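Local coordinates for mandelate racemase/muconate lactonizing enzyme, C-terminal domain protein (Paracoccus denitrificans, PDB 4DWD) that binds magnesium and, as a member of the mandelate racemase/muconate lactonizing branch of the enolase superfamily, probably acts as a hydro-lyase, at residues G47-A50 / S51-V54; I100-W103 / D104-G107; I357-E361 / D362-S366. All coordinates share one frame; numbering follows the deposited sequence.

Contact 1: G47-A50 / S51-V54; sequences GGIA and SLGV
Leu52 and Gly48 meet through the backbone first: Leu52 N donates to Gly48 O at 3.0 Å. The same oxygen lies against the Leu52 side chain, with Leu52 CG 3.3 Å from Gly48 O. That branch point is brought there by a first torsion of -67°, which turns CG away from the residue's own carbonyl carbon and back beside its nitrogen. Further round the turn, Gly53 N bonds to Ile49 O at 2.9 Å and Val54 N to Ala50 O at 3.0 Å; Val54 CG2 also rests 3.5 Å from Ala50 O. Between the side chains, Ile49 CD1 and Leu52 CD1 touch loosely at 4.5 Å. Together these contacts form the first turn of helix 49-63 in the N-terminal capping domain of the enolase superfamily, with Gly48 at the N-cap. Gly48 enters the helix with positive phi (70°), a value that favours glycine, and Gly47 before it also has a positive phi (90°), with backbone angles suited to glycine. In the next shell, Ser51 OG is satisfied by a hydrogen bond with Ile90 O, at the start of helix 90-110, and Ala50 and Val54 pack on Ile90. Leu52 packs on Ala10 and Ser12 of strand 5-14, while Ile49 and Ala50 also meet Arg57 of a second subunit.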
ATOM      1  N   GLY B  47      -4.851 -41.456   9.831  1.00 11.99           N
ATOM      2  CA  GLY B  47      -4.090 -42.658   9.498  1.00 13.72           C
ATOM      3  C   GLY B  47      -3.200 -42.531   8.268  1.00 11.55           C
ATOM      4  O   GLY B  47      -2.394 -43.428   7.964  1.00 12.22           O
ATOM      5  N   GLY B  48      -3.331 -41.434   7.535  1.00 11.57           N
ATOM      6  CA  GLY B  48      -2.544 -41.284   6.307  1.00 11.47           C
ATOM      7  C   GLY B  48      -2.976 -42.211   5.178  1.00 11.11           C
ATOM      8  O   GLY B  48      -2.233 -42.389   4.203  1.00 10.40           O
ATOM      9  N   ILE B  49      -4.169 -42.792   5.296  1.00 11.48           N
ATOM     10  CA  ILE B  49      -4.620 -43.823   4.353  1.00 10.88           C
ATOM     11  C   ILE B  49      -4.818 -43.257   2.948  1.00 11.63           C
ATOM     12  O   ILE B  49      -4.407 -43.878   1.964  1.00 12.49           O
ATOM     13  CB  ILE B  49      -5.906 -44.525   4.855  1.00 12.43           C
ATOM     14  CG1 ILE B  49      -5.708 -45.083   6.280  1.00 12.25           C
ATOM     15  CG2 ILE B  49      -6.349 -45.606   3.866  1.00 15.12           C
ATOM     16  CD1 ILE B  49      -4.584 -46.079   6.433  1.00 13.24           C
ATOM     17  N   ALA B  50      -5.390 -42.057   2.859  1.00 11.19           N
ATOM     18  CA  ALA B  50      -5.571 -41.429   1.556  1.00 11.42           C
ATOM     19  C   ALA B  50      -4.209 -41.164   0.898  1.00 11.04           C
ATOM     20  O   ALA B  50      -4.033 -41.451  -0.292  1.00 11.18           O
ATOM     21  CB  ALA B  50      -6.391 -40.146   1.672  1.00 10.75           C
ATOM     22  N   SER B  51      -3.241 -40.649   1.661  1.00 10.57           N
ATOM     23  CA  SER B  51      -1.895 -40.456   1.100  1.00 10.60           C
ATOM     24  C   SER B  51      -1.262 -41.765   0.613  1.00 10.35           C
ATOM     25  O   SER B  51      -0.647 -41.811  -0.448  1.00 11.00           O
ATOM     26  CB  SER B  51      -0.951 -39.755   2.082  1.00 10.29           C
ATOM     27  OG  SER B  51      -1.346 -38.410   2.305  1.00 10.26           O
ATOM     28  N   LEU B  52      -1.420 -42.825   1.399  1.00 10.27           N
ATOM     29  CA  LEU B  52      -0.901 -44.129   1.017  1.00 11.06           C
ATOM     30  C   LEU B  52      -1.559 -44.661  -0.260  1.00 10.74           C
ATOM     31  O   LEU B  52      -0.879 -45.258  -1.099  1.00 11.11           O
ATOM     32  CB  LEU B  52      -1.062 -45.123   2.167  1.00 11.62           C
ATOM     33  CG  LEU B  52      -0.219 -44.854   3.426  1.00 10.66           C
ATOM     34  CD1 LEU B  52      -0.575 -45.892   4.490  1.00 12.31           C
ATOM     35  CD2 LEU B  52       1.280 -44.871   3.134  1.00 11.40           C
ATOM     36  N   GLY B  53      -2.858 -44.421  -0.415  1.00 10.74           N
ATOM     37  CA  GLY B  53      -3.564 -44.777  -1.645  1.00 11.95           C
ATOM     38  C   GLY B  53      -3.042 -44.015  -2.857  1.00 11.09           C
ATOM     39  O   GLY B  53      -2.907 -44.579  -3.946  1.00 11.72           O
ATOM     40  N   VAL B  54      -2.725 -42.732  -2.677  1.00 10.75           N
ATOM     41  CA  VAL B  54      -2.157 -41.938  -3.765  1.00 10.44           C
ATOM     42  C   VAL B  54      -0.767 -42.471  -4.126  1.00 11.36           C
ATOM     43  O   VAL B  54      -0.429 -42.586  -5.305  1.00 12.36           O
ATOM     44  CB  VAL B  54      -2.154 -40.435  -3.403  1.00 10.92           C
ATOM     45  CG1 VAL B  54      -1.301 -39.642  -4.383  1.00 13.01           C
ATOM     46  CG2 VAL B  54      -3.577 -39.884  -3.388  1.00 11.68           C
TER

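Contact 2: I100-W103 / D104-G107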
ATOM      1  N   ILE B 100      11.526 -38.499   0.904  1.00  9.83           N
ATOM      2  CA  ILE B 100      12.349 -38.905   2.044  1.00  9.72           C
ATOM      3  C   ILE B 100      12.954 -40.306   1.770  1.00  9.97           C
ATOM      4  O   ILE B 100      14.146 -40.540   1.998  1.00 10.38           O
ATOM      5  CB  ILE B 100      11.544 -38.879   3.359  1.00  9.74           C
ATOM      6  CG1 ILE B 100      11.162 -37.437   3.743  1.00  9.41           C
ATOM      7  CG2 ILE B 100      12.374 -39.484   4.494  1.00 10.06           C
ATOM      8  CD1 ILE B 100      10.043 -37.371   4.769  1.00  9.77           C
ATOM      9  N   ALA B 101      12.133 -41.210   1.236  1.00 10.07           N
ATOM     10  CA  ALA B 101      12.601 -42.558   0.921  1.00 10.60           C
ATOM     11  C   ALA B 101      13.715 -42.541  -0.135  1.00 10.71           C
ATOM     12  O   ALA B 101      14.685 -43.309  -0.017  1.00 11.28           O
ATOM     13  CB  ALA B 101      11.440 -43.433   0.483  1.00 10.95           C
ATOM     14  N   LEU B 102      13.585 -41.687  -1.151  1.00 10.35           N
ATOM     15  CA  LEU B 102      14.603 -41.595  -2.197  1.00 10.27           C
ATOM     16  C   LEU B 102      15.898 -40.999  -1.677  1.00 10.59           C
ATOM     17  O   LEU B 102      16.973 -41.412  -2.092  1.00 11.79           O
ATOM     18  CB  LEU B 102      14.092 -40.850  -3.439  1.00 10.87           C
ATOM     19  CG  LEU B 102      12.998 -41.619  -4.204  1.00 10.84           C
ATOM     20  CD1 LEU B 102      12.445 -40.796  -5.362  1.00 12.52           C
ATOM     21  CD2 LEU B 102      13.489 -42.984  -4.698  1.00 12.79           C
ATOM     22  N   TRP B 103      15.794 -40.048  -0.751  1.00 10.65           N
ATOM     23  CA  TRP B 103      16.986 -39.520  -0.072  1.00 10.43           C
ATOM     24  C   TRP B 103      17.685 -40.552   0.778  1.00 11.31           C
ATOM     25  O   TRP B 103      18.919 -40.592   0.842  1.00 10.89           O
ATOM     26  CB  TRP B 103      16.611 -38.310   0.784  1.00 10.51           C
ATOM     27  CG  TRP B 103      16.795 -37.009   0.050  1.00 10.06           C
ATOM     28  CD1 TRP B 103      15.809 -36.198  -0.497  1.00 10.69           C
ATOM     29  CD2 TRP B 103      18.060 -36.323  -0.223  1.00 10.66           C
ATOM     30  NE1 TRP B 103      16.363 -35.084  -1.083  1.00 11.53           N
ATOM     31  CE2 TRP B 103      17.712 -35.099  -0.959  1.00 11.30           C
ATOM     32  CE3 TRP B 103      19.392 -36.600   0.032  1.00 11.84           C
ATOM     33  CZ2 TRP B 103      18.681 -34.195  -1.391  1.00 12.09           C
ATOM     34  CZ3 TRP B 103      20.361 -35.689  -0.424  1.00 12.80           C
ATOM     35  CH2 TRP B 103      20.009 -34.514  -1.106  1.00 13.57           C
ATOM     36  N   ASP B 104      16.905 -41.388   1.461  1.00 10.38           N
ATOM     37  CA  ASP B 104      17.480 -42.487   2.254  1.00 11.12           C
ATOM     38  C   ASP B 104      18.244 -43.446   1.314  1.00 11.78           C
ATOM     39  O   ASP B 104      19.414 -43.796   1.566  1.00 12.20           O
ATOM     40  CB  ASP B 104      16.353 -43.199   3.018  1.00 11.57           C
ATOM     41  CG  ASP B 104      16.857 -44.141   4.107  1.00 12.13           C
ATOM     42  OD1 ASP B 104      17.977 -43.956   4.637  1.00 13.81           O
ATOM     43  OD2 ASP B 104      16.089 -45.068   4.449  1.00 13.24           O
ATOM     44  N   LEU B 105      17.608 -43.820   0.203  1.00 11.21           N
ATOM     45  CA  LEU B 105      18.274 -44.662  -0.801  1.00 11.89           C
ATOM     46  C   LEU B 105      19.527 -44.013  -1.373  1.00 12.08           C
ATOM     47  O   LEU B 105      20.559 -44.675  -1.534  1.00 13.11           O
ATOM     48  CB  LEU B 105      17.333 -45.055  -1.946  1.00 13.18           C
ATOM     49  CG  LEU B 105      16.431 -46.261  -1.753  1.00 14.02           C
ATOM     50  CD1 LEU B 105      15.446 -46.361  -2.900  1.00 13.99           C
ATOM     51  CD2 LEU B 105      17.253 -47.539  -1.601  1.00 14.75           C
ATOM     52  N   LYS B 106      19.428 -42.721  -1.686  1.00 11.72           N
ATOM     53  CA  LYS B 106      20.560 -41.973  -2.212  1.00 11.69           C
ATOM     54  C   LYS B 106      21.755 -41.979  -1.248  1.00 12.18           C
ATOM     55  O   LYS B 106      22.898 -42.197  -1.664  1.00 12.41           O
ATOM     56  CB  LYS B 106      20.111 -40.545  -2.549  1.00 11.37           C
ATOM     57  CG  LYS B 106      21.245 -39.637  -2.984  1.00 12.52           C
ATOM     58  CD  LYS B 106      20.716 -38.264  -3.331  1.00 14.80           C
ATOM     59  CE  LYS B 106      21.869 -37.304  -3.547  1.00 16.23           C
ATOM     60  NZ  LYS B 106      21.372 -35.955  -3.953  1.00 17.41           N
ATOM     61  N   GLY B 107      21.507 -41.735   0.039  1.00 11.30           N
ATOM     62  CA  GLY B 107      22.577 -41.757   1.030  1.00 12.07           C
ATOM     63  C   GLY B 107      23.228 -43.129   1.109  1.00 12.15           C
ATOM     64  O   GLY B 107      24.446 -43.233   1.186  1.00 12.03           O
TER
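Lys106 runs alongside the indole of Trp103, both side chains pointing the same way from successive turns of one helix. With CG anti to the backbone N (chi1 175°) and the rest of the chain extended, Lys106 carries CD over one face of the six-membered ring, 4.2 Å from its centroid and toward the rim, a CH-pi contact. Its NZ continues to 3.5 Å from Trp103 CH2 and finds its acceptor in Leu117 O of a third subunit. In the five-membered ring, Trp103 NE1 is hydrogen-bonded to Thr279 OG1. The buried carboxylate of Asp104 has a backbone N-H for each oxygen: OD1 takes Leu355 N and OD2 takes Trp39 N, which ties the helix to two separate parts of the chain. The main chain is satisfied in regular alpha-helical fashion, from Asp104 N to Ile100 O at 2.9 Å through Gly107 N to Trp103 O at 2.9 Å. Leu102 CD2 and Leu105 CD1 adjoin at 4.3 Å. These two leucines and Ala101 lie on Ile30 of strand 24-32, Ile100 meets helix 304-314 of the barrel domain, and Trp103 and Lys106 pack against helix 114-117.

Contact 3: I357-E361 / D362-S366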
ATOM      1  N   ILE B 357      18.075 -44.415  10.141  1.00 14.33           N
ATOM      2  CA  ILE B 357      16.998 -45.009  10.937  1.00 15.12           C
ATOM      3  C   ILE B 357      17.098 -46.526  10.804  1.00 16.10           C
ATOM      4  O   ILE B 357      17.369 -47.037   9.715  1.00 17.73           O
ATOM      5  CB  ILE B 357      15.583 -44.504  10.521  1.00 16.61           C
ATOM      6  CG1 ILE B 357      14.516 -45.055  11.468  1.00 17.72           C
ATOM      7  CG2 ILE B 357      15.234 -44.920   9.101  1.00 16.85           C
ATOM      8  CD1 ILE B 357      13.839 -44.043  12.343  1.00 16.21           C
ATOM      9  N   VAL B 358      16.898 -47.228  11.916  1.00 15.54           N
ATOM     10  CA  VAL B 358      16.988 -48.685  11.953  1.00 16.60           C
ATOM     11  C   VAL B 358      15.607 -49.283  12.236  1.00 16.66           C
ATOM     12  O   VAL B 358      14.996 -49.022  13.276  1.00 15.44           O
ATOM     13  CB  VAL B 358      18.022 -49.150  13.004  1.00 16.90           C
ATOM     14  CG1 VAL B 358      18.025 -50.669  13.132  1.00 18.09           C
ATOM     15  CG2 VAL B 358      19.416 -48.634  12.656  1.00 18.42           C
ATOM     16  N   VAL B 359      15.115 -50.069  11.285  1.00 18.02           N
ATOM     17  CA  VAL B 359      13.786 -50.671  11.356  1.00 17.52           C
ATOM     18  C   VAL B 359      13.880 -52.118  11.843  1.00 18.80           C
ATOM     19  O   VAL B 359      14.730 -52.879  11.379  1.00 20.66           O
ATOM     20  CB  VAL B 359      13.079 -50.627   9.976  1.00 19.19           C
ATOM     21  CG1 VAL B 359      11.705 -51.286  10.032  1.00 19.95           C
ATOM     22  CG2 VAL B 359      12.975 -49.195   9.462  1.00 18.05           C
ATOM     23  N   ASP B 360      13.013 -52.492  12.779  1.00 17.40           N
ATOM     24  CA  ASP B 360      12.888 -53.894  13.180  1.00 18.17           C
ATOM     25  C   ASP B 360      11.951 -54.566  12.184  1.00 19.97           C
ATOM     26  O   ASP B 360      10.739 -54.353  12.222  1.00 19.11           O
ATOM     27  CB  ASP B 360      12.333 -53.981  14.604  1.00 18.17           C
ATOM     28  CG  ASP B 360      12.165 -55.414  15.102  1.00 19.90           C
ATOM     29  OD1 ASP B 360      11.793 -56.321  14.320  1.00 21.31           O
ATOM     30  OD2 ASP B 360      12.380 -55.623  16.306  1.00 23.33           O
ATOM     31  N   GLU B 361      12.530 -55.374  11.296  1.00 23.30           N
ATOM     32  CA  GLU B 361      11.817 -55.954  10.151  1.00 24.36           C
ATOM     33  C   GLU B 361      10.627 -56.815  10.527  1.00 21.31           C
ATOM     34  O   GLU B 361       9.578 -56.767   9.881  1.00 24.23           O
ATOM     35  CB  GLU B 361      12.776 -56.791   9.293  1.00 27.53           C
ATOM     36  CG  GLU B 361      13.865 -55.983   8.603  1.00 33.44           C
ATOM     37  CD  GLU B 361      13.302 -54.893   7.729  1.00 35.20           C
ATOM     38  OE1 GLU B 361      12.240 -55.130   7.113  1.00 32.37           O
ATOM     39  OE2 GLU B 361      13.917 -53.807   7.664  1.00 37.20           O
ATOM     40  N   ASP B 362      10.799 -57.605  11.576  1.00 22.86           N
ATOM     41  CA  ASP B 362       9.790 -58.557  11.980  1.00 25.09           C
ATOM     42  C   ASP B 362       8.638 -57.867  12.703  1.00 21.51           C
ATOM     43  O   ASP B 362       7.476 -58.207  12.472  1.00 23.36           O
ATOM     44  CB  ASP B 362      10.444 -59.681  12.779  1.00 30.73           C
ATOM     45  CG  ASP B 362      11.598 -60.323  12.009  1.00 35.03           C
ATOM     46  OD1 ASP B 362      11.377 -60.781  10.860  1.00 33.61           O
ATOM     47  OD2 ASP B 362      12.731 -60.334  12.524  1.00 43.74           O
ATOM     48  N   GLU B 363       8.958 -56.868  13.528  1.00 19.71           N
ATOM     49  CA  GLU B 363       7.928 -56.054  14.158  1.00 20.30           C
ATOM     50  C   GLU B 363       7.149 -55.316  13.081  1.00 19.54           C
ATOM     51  O   GLU B 363       5.918 -55.311  13.093  1.00 18.40           O
ATOM     52  CB  GLU B 363       8.516 -55.058  15.164  1.00 19.80           C
ATOM     53  CG  GLU B 363       8.809 -55.651  16.538  1.00 20.40           C
ATOM     54  CD  GLU B 363       7.562 -56.094  17.289  1.00 21.21           C
ATOM     55  OE1 GLU B 363       6.434 -55.704  16.925  1.00 20.64           O
ATOM     56  OE2 GLU B 363       7.713 -56.850  18.264  1.00 31.46           O
ATOM     57  N   LEU B 364       7.867 -54.708  12.141  1.00 18.18           N
ATOM     58  CA  LEU B 364       7.208 -54.014  11.046  1.00 18.94           C
ATOM     59  C   LEU B 364       6.246 -54.945  10.320  1.00 19.53           C
ATOM     60  O   LEU B 364       5.079 -54.612  10.144  1.00 19.49           O
ATOM     61  CB  LEU B 364       8.233 -53.478  10.055  1.00 19.62           C
ATOM     62  CG  LEU B 364       7.540 -52.885   8.827  1.00 21.35           C
ATOM     63  CD1 LEU B 364       7.061 -51.479   9.137  1.00 18.80           C
ATOM     64  CD2 LEU B 364       8.438 -52.945   7.614  1.00 24.06           C
ATOM     65  N   ALA B 365       6.753 -56.102   9.890  1.00 20.37           N
ATOM     66  CA  ALA B 365       5.947 -57.083   9.168  1.00 21.87           C
ATOM     67  C   ALA B 365       4.660 -57.415   9.915  1.00 19.80           C
ATOM     68  O   ALA B 365       3.583 -57.429   9.313  1.00 23.62           O
ATOM     69  CB  ALA B 365       6.752 -58.341   8.872  1.00 22.97           C
ATOM     70  N   SER B 366       4.765 -57.633  11.225  1.00 19.37           N
ATOM     71  CA  SER B 366       3.617 -58.034  12.044  1.00 19.99           C
ATOM     72  C   SER B 366       2.589 -56.925  12.242  1.00 20.32           C
ATOM     73  O   SER B 366       1.444 -57.202  12.607  1.00 19.83           O
ATOM     74  CB  SER B 366       4.086 -58.542  13.408  1.00 22.60           C
ATOM     75  OG  SER B 366       4.487 -57.465  14.231  1.00 24.97           O
TER
HETATM   76  O   HOH W   1      12.998 -58.710  15.098  1.00 26.13           O
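Asp360 has its CG anti to the backbone N (chi1 180°), which swings the carboxylate forward over the start of helix 361-367, while a first torsion of -82° lays Glu363 CG against it, and the bend at the second leads the Glu363 carboxylate away. The result is an N-cap: Asp360 OD1 accepts a nearly straight bond from Glu363 N at 3.0 Å, the N-H coming from above the carboxylate plane, and a weak, strongly bent one from Asp362 N at 3.2 Å. The other oxygen, OD2, lies 3.6 Å from Glu363 CG and forms a salt bridge with Arg337. Glu363 in turn uses its OE1 for a salt bridge to Arg367, and the two carboxylate planes stand 78° apart. Behind the cap, Leu364 N closes the first full turn on Asp360 O at 2.9 Å, followed by Ala365 N on Glu361 O. Val359 CG1 reaches Leu364 CB at 4.1 Å, and both residues pack on Trp39 of strand 37-42, which fastens the short helix to the N-terminal domain. Val359 and Glu361 belong to a calcium site seen in this protein, though unoccupied in this chain. One water links the neighbouring carboxylates, donating to Asp360 OD1 at 2.8 Å and to Asp362 OD2 at 3.1 Å.

In the fold
Contacts 1 and 2 belong to helices 49-63 and 90-110 of the N-terminal domain; their centres lie about 20 Å apart, and the helices pack on each other. Contact 3 comes closest to contact 2, with nearest atoms about 5 Å apart, and Trp39 joins them, its backbone serving contact 2 and its side chain contact 3. The side chain of Asp104 is also about 7 Å from that of Val359, a residue of the calcium site in contact 3. Asp197, Glu223 and Glu249, calcium ligands seen in this protein though unoccupied in this chain, sit on or just after barrel strands, whereas contacts 1 and 2 are structural packing in the capping domain.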